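Tyrosyl-DNA phosphodiesterase 2 (Danio rerio, PDB 4F1H) belongs to the endonuclease/exonuclease/phosphatase family, with the two-sheet fold of DNase I-like proteins, and is modelled here with a bound magnesium ion. Local coordinates at residues P90-M95 against T128-V133; I72-S77 against A101-S106. All blocks are in the same frame, centred on the assembly; numbering follows the deposited sequence.

Interaction 1: residues P90-M95 against T128-V133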
ATOM      1  N   PRO B  90      11.187   7.530  16.582  1.00 20.51           N
ATOM      2  CA  PRO B  90      11.269   8.857  17.219  1.00 25.61           C
ATOM      3  C   PRO B  90       9.935   9.576  17.421  1.00 25.57           C
ATOM      4  O   PRO B  90       9.800  10.324  18.397  1.00 26.01           O
ATOM      5  CB  PRO B  90      12.148   9.660  16.252  1.00 31.65           C
ATOM      6  CG  PRO B  90      12.934   8.635  15.504  1.00 34.10           C
ATOM      7  CD  PRO B  90      12.067   7.397  15.415  1.00 23.65           C
ATOM      8  N   THR B  91       8.972   9.354  16.527  1.00 20.93           N
ATOM      9  CA  THR B  91       7.699  10.048  16.663  1.00 21.02           C
ATOM     10  C   THR B  91       6.522   9.176  17.113  1.00 20.12           C
ATOM     11  O   THR B  91       5.350   9.586  17.007  1.00 17.18           O
ATOM     12  CB  THR B  91       7.331  10.850  15.364  1.00 25.47           C
ATOM     13  OG1 THR B  91       7.422  10.008  14.205  1.00 22.46           O
ATOM     14  CG2 THR B  91       8.275  12.062  15.181  1.00 27.39           C
ATOM     15  N   THR B  92       6.799   7.983  17.644  1.00 17.17           N
ATOM     16  CA  THR B  92       5.698   7.251  18.254  1.00 18.83           C
ATOM     17  C   THR B  92       5.072   8.000  19.429  1.00 16.09           C
ATOM     18  O   THR B  92       5.764   8.655  20.248  1.00 16.27           O
ATOM     19  CB  THR B  92       6.104   5.808  18.705  1.00 15.94           C
ATOM     20  OG1 THR B  92       4.948   5.077  19.172  1.00 15.73           O
ATOM     21  CG2 THR B  92       7.125   5.844  19.839  1.00 18.20           C
ATOM     22  N   GLN B  93       3.747   7.916  19.525  1.00 16.47           N
ATOM     23  CA  GLN B  93       3.038   8.401  20.705  1.00 17.79           C
ATOM     24  C   GLN B  93       2.583   7.267  21.618  1.00 18.74           C
ATOM     25  O   GLN B  93       1.902   7.504  22.612  1.00 18.07           O
ATOM     26  CB  GLN B  93       1.830   9.272  20.301  1.00 20.91           C
ATOM     27  CG  GLN B  93       2.268  10.527  19.615  1.00 21.09           C
ATOM     28  CD  GLN B  93       2.888  11.501  20.624  1.00 20.90           C
ATOM     29  OE1 GLN B  93       2.441  11.581  21.770  1.00 25.95           O
ATOM     30  NE2 GLN B  93       3.891  12.247  20.197  1.00 31.22           N
ATOM     31  N   MET B  94       2.957   6.026  21.277  1.00 15.79           N
ATOM     32  CA  MET B  94       2.504   4.828  21.992  1.00 17.07           C
ATOM     33  C   MET B  94       3.663   3.916  22.400  1.00 17.87           C
ATOM     34  O   MET B  94       3.488   2.691  22.579  1.00 16.25           O
ATOM     35  CB  MET B  94       1.519   4.039  21.117  1.00 16.22           C
ATOM     36  CG  MET B  94       0.379   4.942  20.620  1.00 18.49           C
ATOM     37  SD  MET B  94      -0.872   4.071  19.648  1.00 18.41           S
ATOM     38  CE  MET B  94      -1.834   5.528  19.119  1.00 19.89           C
ATOM     39  N   MET B  95       4.846   4.510  22.556  1.00 17.52           N
ATOM     40  CA  MET B  95       6.050   3.780  23.023  1.00 17.72           C
ATOM     41  C   MET B  95       6.425   2.575  22.156  1.00 16.73           C
ATOM     42  O   MET B  95       7.103   1.640  22.618  1.00 19.05           O
ATOM     43  CB  MET B  95       5.946   3.424  24.511  1.00 17.95           C
ATOM     44  CG  MET B  95       5.912   4.645  25.412  1.00 24.31           C
ATOM     45  SD  MET B  95       7.568   5.400  25.380  1.00 32.18           S
ATOM     46  CE  MET B  95       7.282   6.985  26.184  1.00 76.25           C
ATOM     47  N   THR B 128       2.820   4.271   8.976  0.52 17.86           N
ATOM     48  CA  THR B 128       3.591   4.029   7.761  0.52 18.57           C
ATOM     49  C   THR B 128       5.036   4.563   7.889  0.52 19.33           C
ATOM     50  O   THR B 128       5.955   3.976   7.321  0.52 19.32           O
ATOM     51  CB  THR B 128       2.868   4.529   6.499  0.52 17.96           C
ATOM     52  OG1 THR B 128       2.522   5.908   6.681  0.52 22.67           O
ATOM     53  CG2 THR B 128       1.602   3.712   6.260  0.52 15.40           C
ATOM     54  N   LYS B 129       5.258   5.630   8.658  1.00 18.61           N
ATOM     55  CA  LYS B 129       6.661   6.023   8.933  1.00 18.28           C
ATOM     56  C   LYS B 129       7.425   4.897   9.633  1.00 21.31           C
ATOM     57  O   LYS B 129       8.595   4.626   9.320  1.00 22.38           O
ATOM     58  CB  LYS B 129       6.732   7.271   9.803  1.00 20.39           C
ATOM     59  CG  LYS B 129       6.127   8.501   9.158  1.00 31.19           C
ATOM     60  CD  LYS B 129       6.287   9.691  10.107  1.00 38.70           C
ATOM     61  CE  LYS B 129       5.522  10.903   9.588  1.00 45.19           C
ATOM     62  NZ  LYS B 129       5.771  12.108  10.434  1.00 44.28           N
ATOM     63  N   GLN B 130       6.754   4.221  10.566  1.00 17.73           N
ATOM     64  CA  GLN B 130       7.371   3.074  11.249  1.00 16.16           C
ATOM     65  C   GLN B 130       7.569   1.921  10.292  1.00 17.65           C
ATOM     66  O   GLN B 130       8.606   1.275  10.307  1.00 20.32           O
ATOM     67  CB  GLN B 130       6.504   2.655  12.461  1.00 16.47           C
ATOM     68  CG  GLN B 130       6.393   3.734  13.519  1.00 15.52           C
ATOM     69  CD  GLN B 130       5.374   3.383  14.588  1.00 14.94           C
ATOM     70  OE1 GLN B 130       4.772   2.308  14.523  1.00 19.57           O
ATOM     71  NE2 GLN B 130       5.148   4.286  15.539  1.00 16.94           N
ATOM     72  N   LEU B 131       6.581   1.638   9.431  1.00 16.73           N
ATOM     73  CA  LEU B 131       6.753   0.577   8.459  1.00 15.98           C
ATOM     74  C   LEU B 131       7.975   0.850   7.587  1.00 19.96           C
ATOM     75  O   LEU B 131       8.748  -0.064   7.283  1.00 20.64           O
ATOM     76  CB  LEU B 131       5.508   0.413   7.582  1.00 16.45           C
ATOM     77  CG  LEU B 131       5.685  -0.552   6.425  1.00 15.58           C
ATOM     78  CD1 LEU B 131       5.788  -2.034   6.921  1.00 19.78           C
ATOM     79  CD2 LEU B 131       4.424  -0.400   5.561  1.00 20.21           C
ATOM     80  N   ARG B 132       8.186   2.117   7.206  1.00 20.27           N
ATOM     81  CA  ARG B 132       9.381   2.400   6.395  1.00 22.58           C
ATOM     82  C   ARG B 132      10.671   2.039   7.125  1.00 19.79           C
ATOM     83  O   ARG B 132      11.588   1.467   6.507  1.00 22.62           O
ATOM     84  CB  ARG B 132       9.422   3.879   5.995  1.00 22.77           C
ATOM     85  CG  ARG B 132       8.374   4.247   4.990  1.00 29.66           C
ATOM     86  CD  ARG B 132       8.542   5.737   4.680  1.00 33.33           C
ATOM     87  NE  ARG B 132       7.414   6.217   3.898  1.00 38.42           N
ATOM     88  CZ  ARG B 132       7.317   6.069   2.582  1.00 42.79           C
ATOM     89  NH1 ARG B 132       8.297   5.467   1.907  1.00 42.34           N
ATOM     90  NH2 ARG B 132       6.247   6.533   1.941  1.00 48.39           N
ATOM     91  N   VAL B 133      10.728   2.318   8.430  1.00 19.86           N
ATOM     92  CA  VAL B 133      11.899   1.966   9.251  1.00 21.38           C
ATOM     93  C   VAL B 133      12.080   0.446   9.285  1.00 23.32           C
ATOM     94  O   VAL B 133      13.209  -0.050   9.113  1.00 23.88           O
ATOM     95  CB  VAL B 133      11.809   2.547  10.673  1.00 22.95           C
ATOM     96  CG1 VAL B 133      12.918   1.968  11.574  1.00 22.58           C
ATOM     97  CG2 VAL B 133      11.904   4.058  10.628  1.00 24.11           C
TER
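Thr91 and Lys129 meet loosely where the loop 90-95 passes helix 124-140: Thr91 OG1 lies 4.3 Å from Lys129 CD, so it is the aliphatic shaft of the lysine that runs past the hydroxyl. The stronger partner of Thr91 OG1 is Glu126, to which it is hydrogen-bonded. At Thr92 the approach is closer, with Thr92 CB 3.6 Å from Gln130 NE2. Gln130 is extended beyond CG (chi2 171°) and spans much of the gap left by the backbones, whose nearest CA atoms, Thr92 CA and Gln130 CA, are 8.3 Å apart. The two side chains cross at about a right angle, and Thr92 OG1 and Gln130 NE2, 3.7 Å apart, are joined indirectly: both bind Glu118 OE1. Gln130 NE2 also bonds to Glu126 OE2, a second tie that should fix the rotation of the buried amide. Glu118 reaches Gln93 N with its other oxygen. Farther along, Met94 N donates to Thr92 OG1 at 3.0 Å and 161°, and Arg96 N is bonded to the same hydroxyl. Thr92 to Met94 form an ST turn, and the loop that holds it is docked beside the helix through glutamate carboxylates shared with Gln130.

Interaction 2: residues I72-S77 against A101-S106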
ATOM      1  N   ILE B  72      10.566 -11.164  22.448  1.00 14.45           N
ATOM      2  CA  ILE B  72      10.982 -12.268  21.612  1.00 16.10           C
ATOM      3  C   ILE B  72      11.436 -13.390  22.546  1.00 14.84           C
ATOM      4  O   ILE B  72      12.234 -13.159  23.457  1.00 17.26           O
ATOM      5  CB  ILE B  72      12.119 -11.861  20.648  1.00 12.51           C
ATOM      6  CG1 ILE B  72      11.631 -10.850  19.614  1.00 12.94           C
ATOM      7  CG2 ILE B  72      12.676 -13.088  19.929  1.00 15.57           C
ATOM      8  CD1 ILE B  72      12.804 -10.371  18.708  1.00 20.70           C
ATOM      9  N   MET B  73      10.876 -14.596  22.364  1.00 14.53           N
ATOM     10  CA  MET B  73      11.290 -15.767  23.157  1.00 15.24           C
ATOM     11  C   MET B  73      12.029 -16.680  22.205  1.00 18.75           C
ATOM     12  O   MET B  73      11.562 -16.941  21.068  1.00 17.17           O
ATOM     13  CB  MET B  73      10.053 -16.495  23.711  1.00 16.36           C
ATOM     14  CG  MET B  73       9.249 -15.618  24.647  1.00 17.64           C
ATOM     15  SD  MET B  73       7.629 -16.379  25.031  1.00 20.07           S
ATOM     16  CE  MET B  73       8.130 -17.967  25.761  1.00 20.76           C
ATOM     17  N   LEU B  74      13.187 -17.178  22.645  1.00 14.85           N
ATOM     18  CA  LEU B  74      14.028 -18.075  21.833  1.00 14.98           C
ATOM     19  C   LEU B  74      14.120 -19.462  22.479  1.00 13.60           C
ATOM     20  O   LEU B  74      14.412 -19.578  23.671  1.00 15.79           O
ATOM     21  CB  LEU B  74      15.462 -17.503  21.729  1.00 14.72           C
ATOM     22  CG  LEU B  74      15.547 -16.081  21.188  1.00 16.89           C
ATOM     23  CD1 LEU B  74      17.006 -15.526  21.217  1.00 18.93           C
ATOM     24  CD2 LEU B  74      14.943 -16.031  19.799  1.00 17.18           C
ATOM     25  N   ARG B  75      13.844 -20.529  21.730  1.00 15.33           N
ATOM     26  CA  ARG B  75      13.930 -21.862  22.326  1.00 16.80           C
ATOM     27  C   ARG B  75      15.405 -22.236  22.504  1.00 17.10           C
ATOM     28  O   ARG B  75      16.107 -22.447  21.511  1.00 19.76           O
ATOM     29  CB  ARG B  75      13.255 -22.895  21.425  1.00 18.69           C
ATOM     30  CG  ARG B  75      13.032 -24.258  22.162  1.00 23.80           C
ATOM     31  CD  ARG B  75      11.814 -25.040  21.622  1.00 36.13           C
ATOM     32  NE  ARG B  75      11.569 -26.229  22.455  1.00 39.63           N
ATOM     33  CZ  ARG B  75      10.566 -26.376  23.328  1.00 40.52           C
ATOM     34  NH1 ARG B  75       9.638 -25.437  23.482  1.00 28.49           N
ATOM     35  NH2 ARG B  75      10.465 -27.497  24.041  1.00 37.38           N
ATOM     36  N   LYS B  76      15.854 -22.360  23.751  1.00 18.74           N
ATOM     37  CA  LYS B  76      17.285 -22.492  24.034  1.00 21.92           C
ATOM     38  C   LYS B  76      17.917 -23.723  23.401  1.00 22.91           C
ATOM     39  O   LYS B  76      19.091 -23.696  23.014  1.00 25.44           O
ATOM     40  CB  LYS B  76      17.513 -22.482  25.545  1.00 19.54           C
ATOM     41  CG  LYS B  76      17.175 -21.145  26.190  1.00 20.53           C
ATOM     42  CD  LYS B  76      17.457 -21.136  27.703  1.00 29.89           C
ATOM     43  CE  LYS B  76      16.304 -21.647  28.525  1.00 32.36           C
ATOM     44  NZ  LYS B  76      16.656 -21.666  29.995  1.00 35.29           N
ATOM     45  N   SER B  77      17.142 -24.794  23.267  1.00 23.00           N
ATOM     46  CA  SER B  77      17.700 -26.029  22.717  1.00 27.34           C
ATOM     47  C   SER B  77      17.900 -25.974  21.206  1.00 28.28           C
ATOM     48  O   SER B  77      18.610 -26.812  20.628  1.00 28.82           O
ATOM     49  CB  SER B  77      16.811 -27.211  23.079  1.00 26.42           C
ATOM     50  OG  SER B  77      15.516 -27.069  22.502  1.00 28.84           O
ATOM     51  N   ALA B 101      16.586  -9.463  17.504  1.00 14.91           N
ATOM     52  CA  ALA B 101      17.512 -10.449  18.099  1.00 15.93           C
ATOM     53  C   ALA B 101      18.196 -11.181  16.969  1.00 18.51           C
ATOM     54  O   ALA B 101      17.534 -11.706  16.070  1.00 16.01           O
ATOM     55  CB  ALA B 101      16.781 -11.449  19.011  1.00 17.68           C
ATOM     56  N   GLN B 102      19.525 -11.196  16.986  1.00 16.80           N
ATOM     57  CA  GLN B 102      20.310 -11.963  16.013  1.00 18.01           C
ATOM     58  C   GLN B 102      20.705 -13.266  16.671  1.00 18.23           C
ATOM     59  O   GLN B 102      21.132 -13.287  17.811  1.00 19.05           O
ATOM     60  CB  GLN B 102      21.560 -11.168  15.622  1.00 18.38           C
ATOM     61  CG  GLN B 102      21.188  -9.845  15.008  1.00 19.97           C
ATOM     62  CD  GLN B 102      22.342  -9.184  14.289  1.00 25.73           C
ATOM     63  OE1 GLN B 102      22.740  -8.053  14.608  1.00 28.77           O
ATOM     64  NE2 GLN B 102      22.885  -9.884  13.308  1.00 25.44           N
ATOM     65  N   VAL B 103      20.500 -14.375  15.965  1.00 16.36           N
ATOM     66  CA  VAL B 103      20.711 -15.690  16.538  1.00 18.50           C
ATOM     67  C   VAL B 103      21.299 -16.609  15.460  1.00 17.76           C
ATOM     68  O   VAL B 103      21.335 -16.226  14.286  1.00 18.55           O
ATOM     69  CB  VAL B 103      19.395 -16.315  17.056  1.00 19.62           C
ATOM     70  CG1 VAL B 103      18.654 -15.339  18.039  1.00 17.59           C
ATOM     71  CG2 VAL B 103      18.454 -16.729  15.875  1.00 19.77           C
ATOM     72  N   THR B 104      21.777 -17.800  15.852  1.00 21.18           N
ATOM     73  CA  THR B 104      22.077 -18.845  14.855  1.00 19.85           C
ATOM     74  C   THR B 104      21.158 -20.046  15.083  1.00 18.69           C
ATOM     75  O   THR B 104      20.816 -20.377  16.225  1.00 21.08           O
ATOM     76  CB  THR B 104      23.567 -19.320  14.838  1.00 23.42           C
ATOM     77  OG1 THR B 104      23.886 -19.928  16.080  1.00 28.03           O
ATOM     78  CG2 THR B 104      24.499 -18.163  14.657  1.00 20.76           C
ATOM     79  N   PHE B 105      20.746 -20.680  13.989  1.00 22.24           N
ATOM     80  CA  PHE B 105      19.838 -21.806  14.029  1.00 21.20           C
ATOM     81  C   PHE B 105      20.534 -22.896  13.219  1.00 23.75           C
ATOM     82  O   PHE B 105      20.583 -22.826  11.982  1.00 27.43           O
ATOM     83  CB  PHE B 105      18.506 -21.376  13.388  1.00 21.82           C
ATOM     84  CG  PHE B 105      17.535 -22.504  13.153  1.00 21.34           C
ATOM     85  CD1 PHE B 105      16.875 -23.103  14.221  1.00 27.21           C
ATOM     86  CD2 PHE B 105      17.225 -22.901  11.858  1.00 27.67           C
ATOM     87  CE1 PHE B 105      15.959 -24.140  14.017  1.00 26.97           C
ATOM     88  CE2 PHE B 105      16.316 -23.906  11.643  1.00 23.39           C
ATOM     89  CZ  PHE B 105      15.689 -24.539  12.715  1.00 23.45           C
ATOM     90  N   SER B 106      21.112 -23.858  13.938  1.00 30.76           N
ATOM     91  CA  SER B 106      21.984 -24.868  13.325  1.00 35.39           C
ATOM     92  C   SER B 106      23.025 -24.203  12.413  1.00 32.25           C
ATOM     93  O   SER B 106      23.253 -24.640  11.283  1.00 38.15           O
ATOM     94  CB  SER B 106      21.154 -25.902  12.556  1.00 43.00           C
ATOM     95  OG  SER B 106      20.610 -26.862  13.447  1.00 50.50           O
TER
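Ala101 opens the contact through its methyl group, which points toward strand 69-75 and is met by the tip of Ile72. Ile72 CD1 lies 4.1 Å from Ala101 CB and also 4.1 Å from Ala101 N, so the terminal methyl rests against both the side chain and the backbone of this small residue. With CD1 anti to CA (chi2 176°), the Ile72 chain is extended, which carries its terminal methyl across the gap. Gln102 points the opposite way, away from strand 69-75, and packs on Glu83 of the adjacent strand 80-88. Val103 faces inward again and forms the tighter pair: its CG1 is 3.6 Å from Leu74 CD1 and 4.2 Å from Leu74 CD2, so one valine methyl engages both branches of the leucine while the two side chains cross obliquely. The spacing between strands widens along the way, from 7.6 Å between Ile72 CA and Ala101 CA to 8.9 Å between Leu74 CA and Val103 CA, and Val103, larger than Ala101, helps Leu74 fill the wider gap. Val37 and Phe81 pack around Leu74 as well. All four touching residues are buried and the contacts between side chains, Ile72 with Ala101 and Leu74 with Val103, join apolar carbons, which implies that the two sheets of the sandwich are held together here by hydrophobic and van der Waals packing, without directional polar bonds.

In the fold
The segments alternate along the chain, 72-77, 90-95, 101-106, then 128-133, so the two contacts interlock in sequence. Strand 97-105 connects them: it follows the loop of interaction 1 and supplies one side of interaction 2, Ala101 and Val103. In space they stay separate, with centres 26 Å apart and nearest atoms about 13 Å apart. Interaction 1 is the one near the ligands, its nearest atom about 6 Å from the bound nucleic acid and the Gln130 side chain about 13 Å from the magnesium ion. Interaction 2 lies about 17 Å from the nucleic acid at its nearest atom, where one sheet packs on the other.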